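Local coordinates for protein (R)-specific secondary-alkylsulfatase (Pseudomonas sp., PDB 2YHE) that hydrolyses secondary alkyl sulfates enantioselectively with strict inversion of configuration, turning (R)-esters into (S)-alcohols and sulfate in a zinc-dependent homodimer, at residues M135-G140 and A158-Y163; A325-A330 and Y428-G433. All blocks are in the same frame, centred on the assembly; numbering follows the deposited sequence.

Contact 1: residues M135-G140 and A158-Y163; sequences MTIIEG and AALDLY
Strand 135-139, carrying Met-135, Ile-137 and Glu-139, packs against helix 153-164, which turns Ala-159, Leu-160 and Tyr-163 to it; the axes of the two short segments pass 10.3 Å apart with their N-to-C directions at 40°. This is a helix-on-sheet layer of the metallo-beta-lactamase fold: the helix belongs to the beta-alpha-beta crossover between the parallel strands 144-147 and 172-176, and covers their antiparallel neighbour 135-139 as well. Alternate strand residues face the helix, so apolar chains suit the first two places. The extended start of the Met-135 chain, anti at chi1 and chi2, carries Met-135 SD to Leu-160 CD1 (4.1 Å). The small Ala-159 CB lies beside the sulfur, and so short a side chain probably helps the helix lie near the strand. Ile-137 CG2 lies over one face of the Tyr-163 ring, toward the rim and 3.8 Å from Tyr-163 CZ, a CH-pi contact. Ile-137 CD1 packs at the root of the ring, 3.8 Å from Tyr-163 CG. Tyr-163 swings CG opposite its own backbone N (chi1 169°), which carries its hydroxyl to the strand's end. Glu-139 fits this partly exposed end, where OE2 can pair with Arg-167. The same oxygen accepts the phenol proton: Tyr-163 OH meets the anti lone pair of Glu-139 OE2 at 2.6 Å, carboxylate and ring planes lying 66° apart.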
loop_
_atom_site.group_PDB
_atom_site.type_symbol
_atom_site.label_atom_id
_atom_site.label_comp_id
_atom_site.label_asym_id
_atom_site.label_seq_id
_atom_site.Cartn_x
_atom_site.Cartn_y
_atom_site.Cartn_z
ATOM N N MET A 135 -7.694 28.458 4.792
ATOM C CA MET A 135 -6.678 29.260 4.099
ATOM C C MET A 135 -6.006 30.121 5.158
ATOM O O MET A 135 -6.688 30.829 5.902
ATOM C CB MET A 135 -7.277 30.122 2.985
ATOM C CG MET A 135 -6.251 30.968 2.248
ATOM S SD MET A 135 -7.009 32.252 1.176
ATOM C CE MET A 135 -7.191 31.330 -0.354
ATOM N N THR A 136 -4.680 30.015 5.269
ATOM C CA THR A 136 -3.913 30.845 6.193
ATOM C C THR A 136 -3.375 32.045 5.406
ATOM O O THR A 136 -2.794 31.873 4.328
ATOM C CB THR A 136 -2.857 30.026 6.906
ATOM O OG1 THR A 136 -3.526 29.004 7.649
ATOM C CG2 THR A 136 -1.993 30.868 7.845
ATOM N N ILE A 137 -3.628 33.257 5.921
ATOM C CA ILE A 137 -3.176 34.512 5.306
ATOM C C ILE A 137 -2.199 35.232 6.240
ATOM O O ILE A 137 -2.588 35.648 7.334
ATOM C CB ILE A 137 -4.362 35.436 4.831
ATOM C CG1 ILE A 137 -5.276 34.719 3.804
ATOM C CG2 ILE A 137 -3.827 36.756 4.245
ATOM C CD1 ILE A 137 -6.738 35.086 3.862
ATOM N N ILE A 138 -0.932 35.356 5.806
ATOM C CA ILE A 138 0.118 36.069 6.546
ATOM C C ILE A 138 0.386 37.409 5.863
ATOM O O ILE A 138 0.633 37.449 4.649
ATOM C CB ILE A 138 1.443 35.260 6.753
ATOM C CG1 ILE A 138 1.194 33.814 7.219
ATOM C CG2 ILE A 138 2.388 35.986 7.728
ATOM C CD1 ILE A 138 2.281 32.778 6.723
ATOM N N GLU A 139 0.327 38.500 6.647
ATOM C CA GLU A 139 0.564 39.877 6.182
ATOM C C GLU A 139 2.050 40.186 6.252
ATOM O O GLU A 139 2.613 40.273 7.356
ATOM C CB GLU A 139 -0.241 40.895 7.010
ATOM C CG GLU A 139 -1.740 40.788 6.802
ATOM C CD GLU A 139 -2.620 41.684 7.647
ATOM O OE1 GLU A 139 -2.152 42.222 8.676
ATOM O OE2 GLU A 139 -3.811 41.815 7.295
ATOM N N GLY A 140 2.669 40.315 5.075
ATOM C CA GLY A 140 4.093 40.595 4.951
ATOM C C GLY A 140 4.432 42.069 4.921
ATOM O O GLY A 140 3.645 42.910 5.376
ATOM N N ALA A 158 -13.756 33.618 -2.920
ATOM C CA ALA A 158 -14.698 33.949 -1.830
ATOM C C ALA A 158 -13.976 34.230 -0.506
ATOM O O ALA A 158 -14.241 35.240 0.161
ATOM C CB ALA A 158 -15.690 32.807 -1.636
ATOM N N ALA A 159 -13.049 33.333 -0.147
ATOM C CA ALA A 159 -12.249 33.419 1.075
ATOM C C ALA A 159 -11.386 34.694 1.085
ATOM O O ALA A 159 -11.347 35.421 2.090
ATOM C CB ALA A 159 -11.372 32.191 1.193
ATOM N N LEU A 160 -10.725 34.977 -0.055
ATOM C CA LEU A 160 -9.889 36.158 -0.205
ATOM C C LEU A 160 -10.725 37.445 -0.179
ATOM O O LEU A 160 -10.270 38.463 0.350
ATOM C CB LEU A 160 -9.082 36.042 -1.500
ATOM C CG LEU A 160 -7.690 36.627 -1.482
ATOM C CD1 LEU A 160 -6.815 35.989 -0.386
ATOM C CD2 LEU A 160 -7.047 36.411 -2.798
ATOM N N ASP A 161 -11.964 37.383 -0.711
ATOM C CA ASP A 161 -12.864 38.529 -0.706
ATOM C C ASP A 161 -13.347 38.864 0.693
ATOM O O ASP A 161 -13.383 40.032 1.063
ATOM C CB ASP A 161 -14.029 38.335 -1.687
ATOM C CG ASP A 161 -13.609 38.384 -3.150
ATOM O OD1 ASP A 161 -12.467 38.852 -3.434
ATOM O OD2 ASP A 161 -14.400 37.923 -4.013
ATOM N N LEU A 162 -13.654 37.842 1.487
ATOM C CA LEU A 162 -14.084 38.020 2.872
ATOM C C LEU A 162 -12.956 38.696 3.649
ATOM O O LEU A 162 -13.217 39.623 4.422
ATOM C CB LEU A 162 -14.479 36.666 3.507
ATOM C CG LEU A 162 -14.792 36.642 5.012
ATOM C CD1 LEU A 162 -15.873 37.659 5.405
ATOM C CD2 LEU A 162 -15.187 35.230 5.458
ATOM N N TYR A 163 -11.697 38.266 3.382
ATOM C CA TYR A 163 -10.498 38.827 3.994
ATOM C C TYR A 163 -10.357 40.304 3.624
ATOM O O TYR A 163 -10.162 41.132 4.510
ATOM C CB TYR A 163 -9.242 38.022 3.588
ATOM C CG TYR A 163 -7.950 38.710 3.982
ATOM C CD1 TYR A 163 -7.509 38.709 5.306
ATOM C CD2 TYR A 163 -7.197 39.406 3.042
ATOM C CE1 TYR A 163 -6.337 39.356 5.674
ATOM C CE2 TYR A 163 -6.039 40.086 3.408
ATOM C CZ TYR A 163 -5.605 40.044 4.721
ATOM O OH TYR A 163 -4.460 40.713 5.067
#

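Contact 2: residues A325-A330 and Y428-G433; sequences AEVRDA and YQRYLG. With SO4 (sulfate ion), chain I.
Asp-329 OD1 is gripped by the backbone N of Ala-332, by a weaker bond from the N of Lys-331 and by a water 3.1 Å away, while the other oxygen, OD2, faces Arg-430. A short carboxylate suits this place, since Asp-329 is the N-cap of helix 330-344 and can fold back onto the amides of the first turn. Arg-430 answers with charge rather than a directed bond. Its chain bends at chi3 (97°) and brings the guanidinium face to face with the carboxylate, the planes 20° apart. Asp-329 OD2 stands over a guanidinium face, 3.5 Å from Arg-430 NH1, a salt bridge in which no N-H points at the oxygen. Here the metallo-beta-lactamase domain, through the loop before helix 330-344, meets the last turn of helix 420-431 in the dimerisation region. Val-327 supplies the apolar part of the join: Val-327 CG2 lies 4.0 Å from Arg-430 CA and Val-327 CG1 lies 3.4 Å from Gln-429 NE2, a compact branched side chain filling the angle between the two longer ones. Gln-429 can serve two partners with its amide. Gln-429 NE2 donates to a water (3.1 Å) that also sits by Ala-325 O, and OE1 accepts from the N of Phe-434 of the second subunit. Arg-328 points away from the helix, its extended chain entering the sulfate pocket. Its two terminal nitrogens take separate oxygens of the bound sulfate, Arg-328 NH1 to O2 and Arg-328 NH2 to O4 at 2.8 Å, the latter nearly straight (169°); Thr-321, Arg-323, Gln-232, Asn-318 and Tyr-417 hold the same anion.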
loop_
_atom_site.group_PDB
_atom_site.type_symbol
_atom_site.label_atom_id
_atom_site.label_comp_id
_atom_site.label_asym_id
_atom_site.label_seq_id
_atom_site.Cartn_x
_atom_site.Cartn_y
_atom_site.Cartn_z
ATOM N N ALA A 325 -6.684 6.471 -2.124
ATOM C CA ALA A 325 -5.334 7.069 -2.210
ATOM C C ALA A 325 -4.347 6.040 -1.669
ATOM O O ALA A 325 -4.786 4.999 -1.192
ATOM C CB ALA A 325 -5.252 8.370 -1.416
ATOM N N GLU A 326 -3.031 6.306 -1.758
ATOM C CA GLU A 326 -2.028 5.345 -1.279
ATOM C C GLU A 326 -2.091 5.198 0.253
ATOM O O GLU A 326 -2.443 6.187 0.906
ATOM C CB GLU A 326 -0.637 5.761 -1.748
ATOM C CG GLU A 326 -0.458 5.729 -3.264
ATOM C CD GLU A 326 0.804 6.373 -3.833
ATOM O OE1 GLU A 326 1.851 6.387 -3.139
ATOM O OE2 GLU A 326 0.740 6.868 -4.986
ATOM N N VAL A 327 -1.809 3.976 0.843
ATOM C CA VAL A 327 -1.806 3.855 2.313
ATOM C C VAL A 327 -0.840 4.854 2.919
ATOM O O VAL A 327 0.178 5.213 2.322
ATOM C CB VAL A 327 -1.535 2.481 2.972
ATOM C CG1 VAL A 327 -2.768 1.893 3.644
ATOM C CG2 VAL A 327 -0.818 1.512 2.075
ATOM N N ARG A 328 -1.143 5.240 4.140
ATOM C CA ARG A 328 -0.360 6.182 4.890
ATOM C C ARG A 328 0.422 5.439 5.961
ATOM O O ARG A 328 -0.011 4.372 6.419
ATOM C CB ARG A 328 -1.294 7.287 5.439
ATOM C CG ARG A 328 -1.901 8.059 4.271
ATOM C CD ARG A 328 -3.094 8.870 4.612
ATOM N NE ARG A 328 -3.638 9.537 3.416
ATOM C CZ ARG A 328 -4.767 10.245 3.399
ATOM N NH1 ARG A 328 -5.478 10.407 4.515
ATOM N NH2 ARG A 328 -5.183 10.813 2.276
ATOM N N ASP A 329 1.625 5.952 6.281
ATOM C CA ASP A 329 2.519 5.360 7.272
ATOM C C ASP A 329 2.273 6.013 8.644
ATOM O O ASP A 329 2.670 7.169 8.875
ATOM C CB ASP A 329 3.973 5.538 6.825
ATOM C CG ASP A 329 5.010 4.843 7.674
ATOM O OD1 ASP A 329 4.710 4.542 8.868
ATOM O OD2 ASP A 329 6.144 4.665 7.183
ATOM N N ALA A 330 1.639 5.260 9.551
ATOM C CA ALA A 330 1.328 5.717 10.911
ATOM C C ALA A 330 2.613 5.861 11.744
ATOM O O ALA A 330 2.669 6.724 12.616
ATOM C CB ALA A 330 0.370 4.736 11.590
ATOM N N TYR A 428 -2.413 -3.267 8.566
ATOM C CA TYR A 428 -2.348 -4.615 8.008
ATOM C C TYR A 428 -2.111 -4.529 6.496
ATOM O O TYR A 428 -1.226 -5.202 5.977
ATOM C CB TYR A 428 -3.654 -5.387 8.293
ATOM C CG TYR A 428 -3.572 -6.864 7.965
ATOM C CD1 TYR A 428 -3.764 -7.323 6.663
ATOM C CD2 TYR A 428 -3.263 -7.801 8.946
ATOM C CE1 TYR A 428 -3.665 -8.682 6.351
ATOM C CE2 TYR A 428 -3.158 -9.156 8.647
ATOM C CZ TYR A 428 -3.390 -9.597 7.355
ATOM O OH TYR A 428 -3.301 -10.942 7.074
ATOM N N GLN A 429 -2.870 -3.660 5.801
ATOM C CA GLN A 429 -2.737 -3.467 4.365
ATOM C C GLN A 429 -1.353 -2.993 4.014
ATOM O O GLN A 429 -0.753 -3.537 3.077
ATOM C CB GLN A 429 -3.777 -2.484 3.835
ATOM C CG GLN A 429 -3.649 -2.288 2.305
ATOM C CD GLN A 429 -4.444 -1.149 1.760
ATOM O OE1 GLN A 429 -5.673 -1.098 1.884
ATOM N NE2 GLN A 429 -3.753 -0.218 1.126
ATOM N N ARG A 430 -0.827 -2.002 4.761
ATOM C CA ARG A 430 0.499 -1.442 4.472
ATOM C C ARG A 430 1.595 -2.484 4.538
ATOM O O ARG A 430 2.386 -2.596 3.608
ATOM C CB ARG A 430 0.832 -0.265 5.403
ATOM C CG ARG A 430 1.960 0.600 4.858
ATOM C CD ARG A 430 2.367 1.720 5.773
ATOM N NE ARG A 430 3.527 1.349 6.582
ATOM C CZ ARG A 430 4.790 1.570 6.230
ATOM N NH1 ARG A 430 5.072 2.140 5.058
ATOM N NH2 ARG A 430 5.782 1.196 7.029
ATOM N N TYR A 431 1.649 -3.233 5.646
ATOM C CA TYR A 431 2.679 -4.224 5.906
ATOM C C TYR A 431 2.491 -5.527 5.153
ATOM O O TYR A 431 3.487 -6.083 4.675
ATOM C CB TYR A 431 2.779 -4.480 7.426
ATOM C CG TYR A 431 3.442 -3.354 8.179
ATOM C CD1 TYR A 431 4.830 -3.262 8.253
ATOM C CD2 TYR A 431 2.690 -2.375 8.811
ATOM C CE1 TYR A 431 5.453 -2.218 8.939
ATOM C CE2 TYR A 431 3.301 -1.334 9.521
ATOM C CZ TYR A 431 4.687 -1.247 9.568
ATOM O OH TYR A 431 5.307 -0.229 10.272
ATOM N N LEU A 432 1.232 -6.049 5.087
ATOM C CA LEU A 432 0.963 -7.354 4.479
ATOM C C LEU A 432 0.137 -7.364 3.205
ATOM O O LEU A 432 0.427 -8.173 2.316
ATOM C CB LEU A 432 0.436 -8.375 5.507
ATOM C CG LEU A 432 1.203 -8.504 6.837
ATOM C CD1 LEU A 432 0.407 -9.301 7.839
ATOM C CD2 LEU A 432 2.598 -9.112 6.629
ATOM N N GLY A 433 -0.879 -6.505 3.133
ATOM C CA GLY A 433 -1.759 -6.427 1.966
ATOM C C GLY A 433 -3.184 -6.866 2.236
ATOM O O GLY A 433 -3.550 -7.165 3.385
HETATM S S SO4 I . -8.495 12.406 3.241
HETATM O O1 SO4 I . -8.726 13.680 3.977
HETATM O O2 SO4 I . -8.195 11.338 4.191
HETATM O O3 SO4 I . -9.658 12.079 2.458
HETATM O O4 SO4 I . -7.388 12.609 2.335
HETATM O O HOH W 1 -3.995 2.216 -0.762
HETATM O O HOH W 2 3.160 1.883 9.000
#

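Contacts 1 and 2 come in series along the chain and lie on opposite sides of its centre, their own centres 36 Å apart and their nearest atoms about 18 Å apart. Contact 1 belongs to the helix-on-sheet packing of the metallo-beta-lactamase domain, in its eight-stranded sheet, whereas contact 2 joins a loop of that domain to helix 420-431 of the dimerisation region. The zinc site lies between them: the side chain of Met-135 is about 11 Å from a zinc ion and that of Arg-328 about 6 Å. Contact 2 thus places a sulfate-binding loop against a helix that also touches the second subunit, consistent with a pocket formed close to the dimer interface.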